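Local coordinates for protein phenylalanine hydroxylase (Colwellia psychrerythraea, PDB 2V27) that probably catalyses the iron- and tetrahydrobiopterin-dependent hydroxylation of L-phenylalanine to L-tyrosine, the first step of phenylalanine degradation, at residues D41-C44 with D45-E49; R93-E97 with K98-V102; T228-S231 with D232-E235. All coordinates share one frame; numbering follows the deposited sequence.

Contact 1 of 3, residues D41-C44 with D45-E49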
# COMPACT_ATOMS: atom_id res chain seq x y z
N ASP B 41 1.00 -25.36 -9.02
CA ASP B 41 1.44 -25.10 -10.42
C ASP B 41 1.94 -23.63 -10.60
O ASP B 41 1.84 -22.99 -11.68
CB ASP B 41 0.26 -25.34 -11.39
CG ASP B 41 0.03 -26.82 -11.70
OD1 ASP B 41 -0.09 -27.63 -10.74
OD2 ASP B 41 -0.04 -27.15 -12.89
N LYS B 42 2.45 -23.08 -9.50
CA LYS B 42 2.79 -21.65 -9.44
C LYS B 42 4.24 -21.51 -9.03
O LYS B 42 4.96 -20.74 -9.66
CB LYS B 42 1.86 -20.89 -8.49
CG LYS B 42 0.37 -20.95 -9.01
CD LYS B 42 -0.58 -20.09 -8.19
CE LYS B 42 -2.11 -20.35 -8.51
NZ LYS B 42 -2.81 -20.73 -7.20
N ALA B 43 4.66 -22.23 -7.98
CA ALA B 43 6.08 -22.22 -7.62
C ALA B 43 6.85 -22.89 -8.77
O ALA B 43 6.36 -23.86 -9.40
CB ALA B 43 6.31 -22.95 -6.33
N CYS B 44 8.02 -22.36 -9.09
CA CYS B 44 8.84 -22.93 -10.18
C CYS B 44 9.29 -24.37 -9.87
O CYS B 44 9.41 -24.77 -8.69
CB CYS B 44 10.06 -22.06 -10.44
SG CYS B 44 11.30 -21.95 -9.04
N ASP B 45 9.59 -25.12 -10.92
CA ASP B 45 10.08 -26.47 -10.78
C ASP B 45 11.29 -26.59 -9.84
O ASP B 45 11.43 -27.57 -9.09
CB ASP B 45 10.47 -27.01 -12.15
CG ASP B 45 9.29 -27.22 -13.06
OD1 ASP B 45 8.14 -27.09 -12.64
OD2 ASP B 45 9.57 -27.52 -14.25
N GLU B 46 12.18 -25.58 -9.88
CA GLU B 46 13.41 -25.63 -9.07
C GLU B 46 13.06 -25.66 -7.58
O GLU B 46 13.74 -26.28 -6.77
CB GLU B 46 14.33 -24.45 -9.40
CG GLU B 46 14.82 -24.40 -10.87
CD GLU B 46 13.93 -23.58 -11.83
OE1 GLU B 46 12.70 -23.50 -11.62
OE2 GLU B 46 14.56 -22.95 -12.71
N TYR B 47 12.01 -24.92 -7.23
CA TYR B 47 11.52 -24.84 -5.87
C TYR B 47 10.91 -26.20 -5.45
O TYR B 47 11.24 -26.71 -4.37
CB TYR B 47 10.50 -23.68 -5.71
CG TYR B 47 9.88 -23.64 -4.34
CD1 TYR B 47 10.49 -22.91 -3.30
CD2 TYR B 47 8.72 -24.37 -4.06
CE1 TYR B 47 9.91 -22.86 -2.03
CE2 TYR B 47 8.15 -24.35 -2.78
CZ TYR B 47 8.75 -23.61 -1.78
OH TYR B 47 8.21 -23.63 -0.53
N HIS B 48 10.05 -26.80 -6.30
CA HIS B 48 9.49 -28.09 -6.00
C HIS B 48 10.59 -29.17 -5.83
O HIS B 48 10.51 -29.97 -4.89
CB HIS B 48 8.52 -28.49 -7.07
CG HIS B 48 7.23 -27.74 -7.01
ND1 HIS B 48 6.28 -27.98 -6.04
CD2 HIS B 48 6.73 -26.75 -7.79
CE1 HIS B 48 5.24 -27.18 -6.24
NE2 HIS B 48 5.48 -26.44 -7.31
N GLU B 49 11.62 -29.12 -6.67
CA GLU B 49 12.76 -30.02 -6.50
C GLU B 49 13.40 -29.83 -5.10
O GLU B 49 13.67 -30.83 -4.37
CB GLU B 49 13.82 -29.76 -7.56
CG GLU B 49 15.05 -30.73 -7.31
CD GLU B 49 16.15 -30.56 -8.32
OE1 GLU B 49 16.24 -29.47 -8.94
OE2 GLU B 49 16.91 -31.55 -8.51
O HOH W 1 6.11 -25.50 -11.61

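Contact 2 of 3, residues R93-E97 with K98-V102. With SO4 (sulfate ion), chain F.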
# COMPACT_ATOMS: atom_id res chain seq x y z
N ARG B 93 27.71 -10.40 5.88
CA ARG B 93 28.75 -11.31 6.37
C ARG B 93 28.22 -12.75 6.45
O ARG B 93 28.89 -13.71 5.94
CB ARG B 93 29.23 -10.84 7.74
CG ARG B 93 30.49 -11.57 8.25
CD ARG B 93 30.14 -12.80 9.09
NE ARG B 93 29.56 -12.49 10.39
CZ ARG B 93 29.35 -13.41 11.33
NH1 ARG B 93 29.71 -14.66 11.08
NH2 ARG B 93 28.81 -13.09 12.51
N LEU B 94 27.04 -12.92 7.06
CA LEU B 94 26.47 -14.29 7.13
C LEU B 94 26.26 -14.91 5.75
O LEU B 94 26.70 -16.05 5.52
CB LEU B 94 25.23 -14.37 8.01
CG LEU B 94 25.56 -13.97 9.47
CD1 LEU B 94 24.20 -13.68 10.14
CD2 LEU B 94 26.30 -15.13 10.21
N LEU B 95 25.59 -14.21 4.85
CA LEU B 95 25.42 -14.79 3.50
C LEU B 95 26.75 -15.11 2.83
O LEU B 95 26.87 -16.13 2.11
CB LEU B 95 24.56 -13.93 2.56
CG LEU B 95 23.07 -14.22 2.58
CD1 LEU B 95 22.44 -13.89 3.93
CD2 LEU B 95 22.43 -13.40 1.41
N SER B 96 27.75 -14.24 3.03
CA SER B 96 29.05 -14.48 2.39
C SER B 96 29.70 -15.75 2.91
O SER B 96 30.59 -16.28 2.23
CB SER B 96 30.03 -13.31 2.56
OG SER B 96 30.55 -13.25 3.87
N GLU B 97 29.28 -16.18 4.10
CA GLU B 97 29.75 -17.41 4.74
C GLU B 97 28.77 -18.58 4.55
O GLU B 97 28.91 -19.63 5.19
CB GLU B 97 30.02 -17.17 6.21
CG GLU B 97 31.16 -16.18 6.49
CD GLU B 97 31.42 -15.94 8.00
OE1 GLU B 97 30.58 -16.29 8.85
OE2 GLU B 97 32.49 -15.38 8.29
N LYS B 98 27.78 -18.42 3.66
CA LYS B 98 26.78 -19.48 3.38
C LYS B 98 26.01 -19.86 4.66
O LYS B 98 25.63 -21.02 4.89
CB LYS B 98 27.37 -20.70 2.63
CG LYS B 98 28.23 -20.28 1.45
CD LYS B 98 29.13 -21.36 0.86
CE LYS B 98 28.35 -22.51 0.34
NZ LYS B 98 29.24 -23.57 -0.36
N LYS B 99 25.70 -18.82 5.44
CA LYS B 99 24.85 -18.90 6.61
C LYS B 99 23.61 -18.03 6.37
O LYS B 99 23.71 -16.81 6.20
CB LYS B 99 25.64 -18.41 7.83
CG LYS B 99 26.80 -19.35 8.20
CD LYS B 99 27.81 -18.61 9.06
CE LYS B 99 29.07 -19.55 9.23
NZ LYS B 99 30.16 -18.87 10.02
N PHE B 100 22.45 -18.68 6.30
CA PHE B 100 21.20 -17.95 6.05
C PHE B 100 20.49 -17.63 7.37
O PHE B 100 20.07 -18.54 8.06
CB PHE B 100 20.28 -18.76 5.14
CG PHE B 100 19.19 -17.92 4.48
CD1 PHE B 100 19.53 -17.02 3.50
CD2 PHE B 100 17.87 -17.99 4.92
CE1 PHE B 100 18.55 -16.18 2.88
CE2 PHE B 100 16.87 -17.14 4.32
CZ PHE B 100 17.24 -16.25 3.31
N PRO B 101 20.36 -16.35 7.71
CA PRO B 101 19.82 -16.02 9.01
C PRO B 101 18.32 -16.37 9.12
O PRO B 101 17.55 -16.07 8.20
CB PRO B 101 20.04 -14.49 9.12
CG PRO B 101 21.04 -14.11 8.01
CD PRO B 101 20.75 -15.15 6.93
N VAL B 102 17.91 -17.05 10.19
CA VAL B 102 16.50 -17.44 10.39
C VAL B 102 16.10 -16.96 11.78
O VAL B 102 16.71 -17.37 12.79
CB VAL B 102 16.31 -18.99 10.30
CG1 VAL B 102 14.84 -19.46 10.63
CG2 VAL B 102 16.79 -19.60 8.88
S SO4 F . 29.74 -17.42 13.46
O1 SO4 F . 28.86 -16.22 13.35
O2 SO4 F . 29.76 -17.76 14.90
O3 SO4 F . 29.25 -18.56 12.66
O4 SO4 F . 31.10 -17.02 12.96

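Contact 3 of 3, residues T228-S231 with D232-E235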
# COMPACT_ATOMS: atom_id res chain seq x y z
N THR B 228 13.91 -16.33 -16.91
CA THR B 228 13.28 -17.47 -17.59
C THR B 228 13.51 -18.80 -16.87
O THR B 228 12.78 -19.79 -17.11
CB THR B 228 13.81 -17.62 -19.01
OG1 THR B 228 15.20 -18.00 -18.95
CG2 THR B 228 13.59 -16.33 -19.83
N LYS B 229 14.54 -18.86 -16.03
CA LYS B 229 14.87 -20.05 -15.23
C LYS B 229 15.72 -19.54 -14.07
O LYS B 229 16.37 -18.50 -14.21
CB LYS B 229 15.68 -21.10 -16.05
CG LYS B 229 16.81 -20.54 -16.84
CD LYS B 229 17.54 -21.59 -17.75
CE LYS B 229 18.86 -20.99 -18.38
NZ LYS B 229 19.92 -20.13 -17.54
N VAL B 230 15.71 -20.26 -12.95
CA VAL B 230 16.55 -19.86 -11.80
C VAL B 230 18.03 -19.81 -12.19
O VAL B 230 18.77 -18.97 -11.67
CB VAL B 230 16.27 -20.84 -10.64
CG1 VAL B 230 17.27 -20.60 -9.47
CG2 VAL B 230 14.86 -20.64 -10.14
N SER B 231 18.47 -20.68 -13.11
CA SER B 231 19.88 -20.64 -13.44
C SER B 231 20.26 -19.36 -14.21
O SER B 231 21.46 -19.08 -14.36
CB SER B 231 20.30 -21.88 -14.21
OG SER B 231 19.60 -21.94 -15.42
N ASP B 232 19.27 -18.53 -14.58
CA ASP B 232 19.61 -17.18 -15.08
C ASP B 232 20.37 -16.31 -14.05
O ASP B 232 21.09 -15.35 -14.40
CB ASP B 232 18.39 -16.41 -15.64
CG ASP B 232 17.79 -17.08 -16.91
OD1 ASP B 232 18.46 -17.93 -17.54
OD2 ASP B 232 16.63 -16.76 -17.28
N LEU B 233 20.23 -16.66 -12.78
CA LEU B 233 21.01 -15.94 -11.75
C LEU B 233 22.52 -16.14 -11.93
O LEU B 233 23.30 -15.34 -11.40
CB LEU B 233 20.58 -16.37 -10.33
CG LEU B 233 19.13 -16.04 -9.91
CD1 LEU B 233 18.73 -16.84 -8.63
CD2 LEU B 233 18.96 -14.55 -9.76
N ASP B 234 22.93 -17.21 -12.59
CA ASP B 234 24.37 -17.40 -12.87
C ASP B 234 25.03 -16.17 -13.49
O ASP B 234 26.16 -15.84 -13.11
CB ASP B 234 24.63 -18.60 -13.76
CG ASP B 234 24.20 -19.90 -13.15
OD1 ASP B 234 23.86 -19.97 -11.93
OD2 ASP B 234 24.18 -20.88 -13.93
N GLU B 235 24.34 -15.48 -14.40
CA GLU B 235 24.91 -14.25 -15.01
C GLU B 235 25.29 -13.15 -14.01
O GLU B 235 26.35 -12.50 -14.12
CB GLU B 235 24.00 -13.67 -16.11
CG GLU B 235 24.60 -12.44 -16.81
CD GLU B 235 23.59 -11.62 -17.62
OE1 GLU B 235 22.44 -12.10 -17.78
OE2 GLU B 235 23.93 -10.50 -18.09
O HOH W 2 23.08 -20.29 -16.73

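Contact 1 of 3, residues D41-C44 with D45-E49
Tyr47 touches Ala43 and Cys44, the two residues that lead into its own helix, with the base of its side chain. Its CB sits beside the Cys44 carbonyl, and Tyr47 CB also packs 3.8 Å from Cys44 SG. One bond further out, CG comes close to the Ala43 methyl. The ring then meets that methyl at CD2, with Tyr47 CD2 3.6 Å from Ala43 CB in an oblique approach. With CG anti to the backbone N (chi1 175°), the rest of the ring runs past the turn and away from it, and the phenol OH at the tip hydrogen-bonds to Phe125 O. That carbonyl belongs to helix 120-131, which carries the iron ligands His122 and His127, so the first turn of helix 45-54 is tied to the helix that supplies two of the three iron ligands of the hydroxylase fold.

Cys44 is the N-cap of helix 45-54. Its chi1 of 65° swings the thiol over the helix start, where Cys44 SG accepts a weak, 3.5 Å hydrogen bond from Tyr47 N. The Cys44 carbonyl makes the stronger link, taking His48 N at 3.2 Å in the carbonyl plane. Glu46 bends at chi2 to bring OE1 within 3.3 Å of Cys44 SG, while its OE2 is held by Val230 N. The His48 ring turns its edge to the preceding loop, with His48 CD2 3.3 Å from Ala43 O. A water donates both to that same Ala43 O and to Asp45 OD1, bridging the loop to the first residue of the helix.

Contact 2 of 3, residues R93-E97 with K98-V102
Glu97 and Lys99 both place CG beside their own backbone N (chi1 -64° and -67°) and stay extended beyond it, which lets the chains, one just past the helix and one at the start of the strand, cross with Lys99 NZ at Glu97 OE1. Arg93, one helical turn back, bends at chi2 and chi3 to bring its guanidinium to the same spot. Glu97 OE1 takes both cations, Lys99 NZ at 2.9 Å and Arg93 NH1 at 2.9 Å, from opposite faces of the carboxylate plane. Leu94 CD2 covers one face of the guanidinium, offset toward its rim.

Beneath these charges the backbone forms a Schellman motif. Lys98, with phi at 59°, is the C-prime residue; Lys98 N bonds to Leu95 O at 2.9 Å and Lys99 N to Leu94 O at 2.9 Å. The turn hands helix 88-96 over to strand 99-103, which runs parallel to strand 78-82 in a beta-alpha-beta unit. Leu94 CD1 packs 3.8 Å from Pro101 CG, while the Phe100 ring meets that of the iron ligand His127.

A sulfate, probably from the crystallisation liquor, adds a second anion: Lys99 NZ donates to its O3 at 2.8 Å, Arg93 NH1 to its O1 at 2.9 Å, and Tyr80 OH also binds it. Arg93 NH2 also pairs with Glu90. Both cations thus share two anions, Glu97 and the sulfate, which would be expected to keep them charged.

Contact 3 of 3, residues T228-S231 with D232-E235
Lys229 lays its aliphatic chain across the carboxylate of Asp232, the two side chains crossing at about a right angle. Lys229 CG passes 3.2 Å from Asp232 OD1, and the chain then curls round so that Lys229 NZ closes a 2.6 Å salt bridge to the same oxygen. It arrives on the anti side, somewhat out of the carboxylate plane. The fold-back depends on Lys229 CG standing between its backbone N and carbonyl carbon (chi1 46°) and on a final bend at chi4. The ammonium also donates to Ser231 OG at 2.8 Å, so it bridges two residues of the turn.

The other oxygen, Asp232 OD2, gathers backbone donors. Thr228 N reaches it at 2.8 Å, nearly along the C-O axis, and Lys229 N comes from well above the plane at 3.2 Å. Thr228 OG1 approaches its syn lone pair as well, but that hydroxyl bond is very short and belongs to one of two conformers of Thr228, so its length is doubtful. Gripped at both oxygens, the carboxylate can hardly rotate, and its charge is probably well compensated.

The main chain answers in the reverse sense: Asp232 N donates to Lys229 O at 2.9 Å. Leu233 N to Val230 O and Asp234 N to Ser231 O follow the same three-residue spacing, giving overlapping type I turns that lead into the helix. Asp234 OD2 takes a hydrogen bond from a water, while its OD1 is held by Ser135 OG.

This turn carries the chain from strand 223-227, an inner strand of the mixed sheet, into helix 233-237. On its buried side Val230 CG1 lies 4.1 Å from Leu233 CD1, and both side chains rest on Phe136 of helix 134-147 and on Tyr180.

Overall arrangement
All three contacts are local turns at the end of a helix. Contacts 1 and 3 lead into helices 45-54 and 233-237, whereas contact 2 closes helix 88-96. Contacts 1 and 3 touch through Glu46, and Cys44 packs on Val230, joining the two entry turns. Contact 2 stands apart from both, its nearest atoms about 11 Å away. All are partly buried; contacts 1 and 3 include exposed residues, whereas the touching residues of contact 2 are buried or partly exposed. The chemistry differs: contact 1 relies on a thiol cap and apolar packing, contact 2 on a salt-bridge network around a sulfate, contact 3 on one aspartate. Contact 2 lies nearest the metal, with Phe100 about 6 Å from the iron.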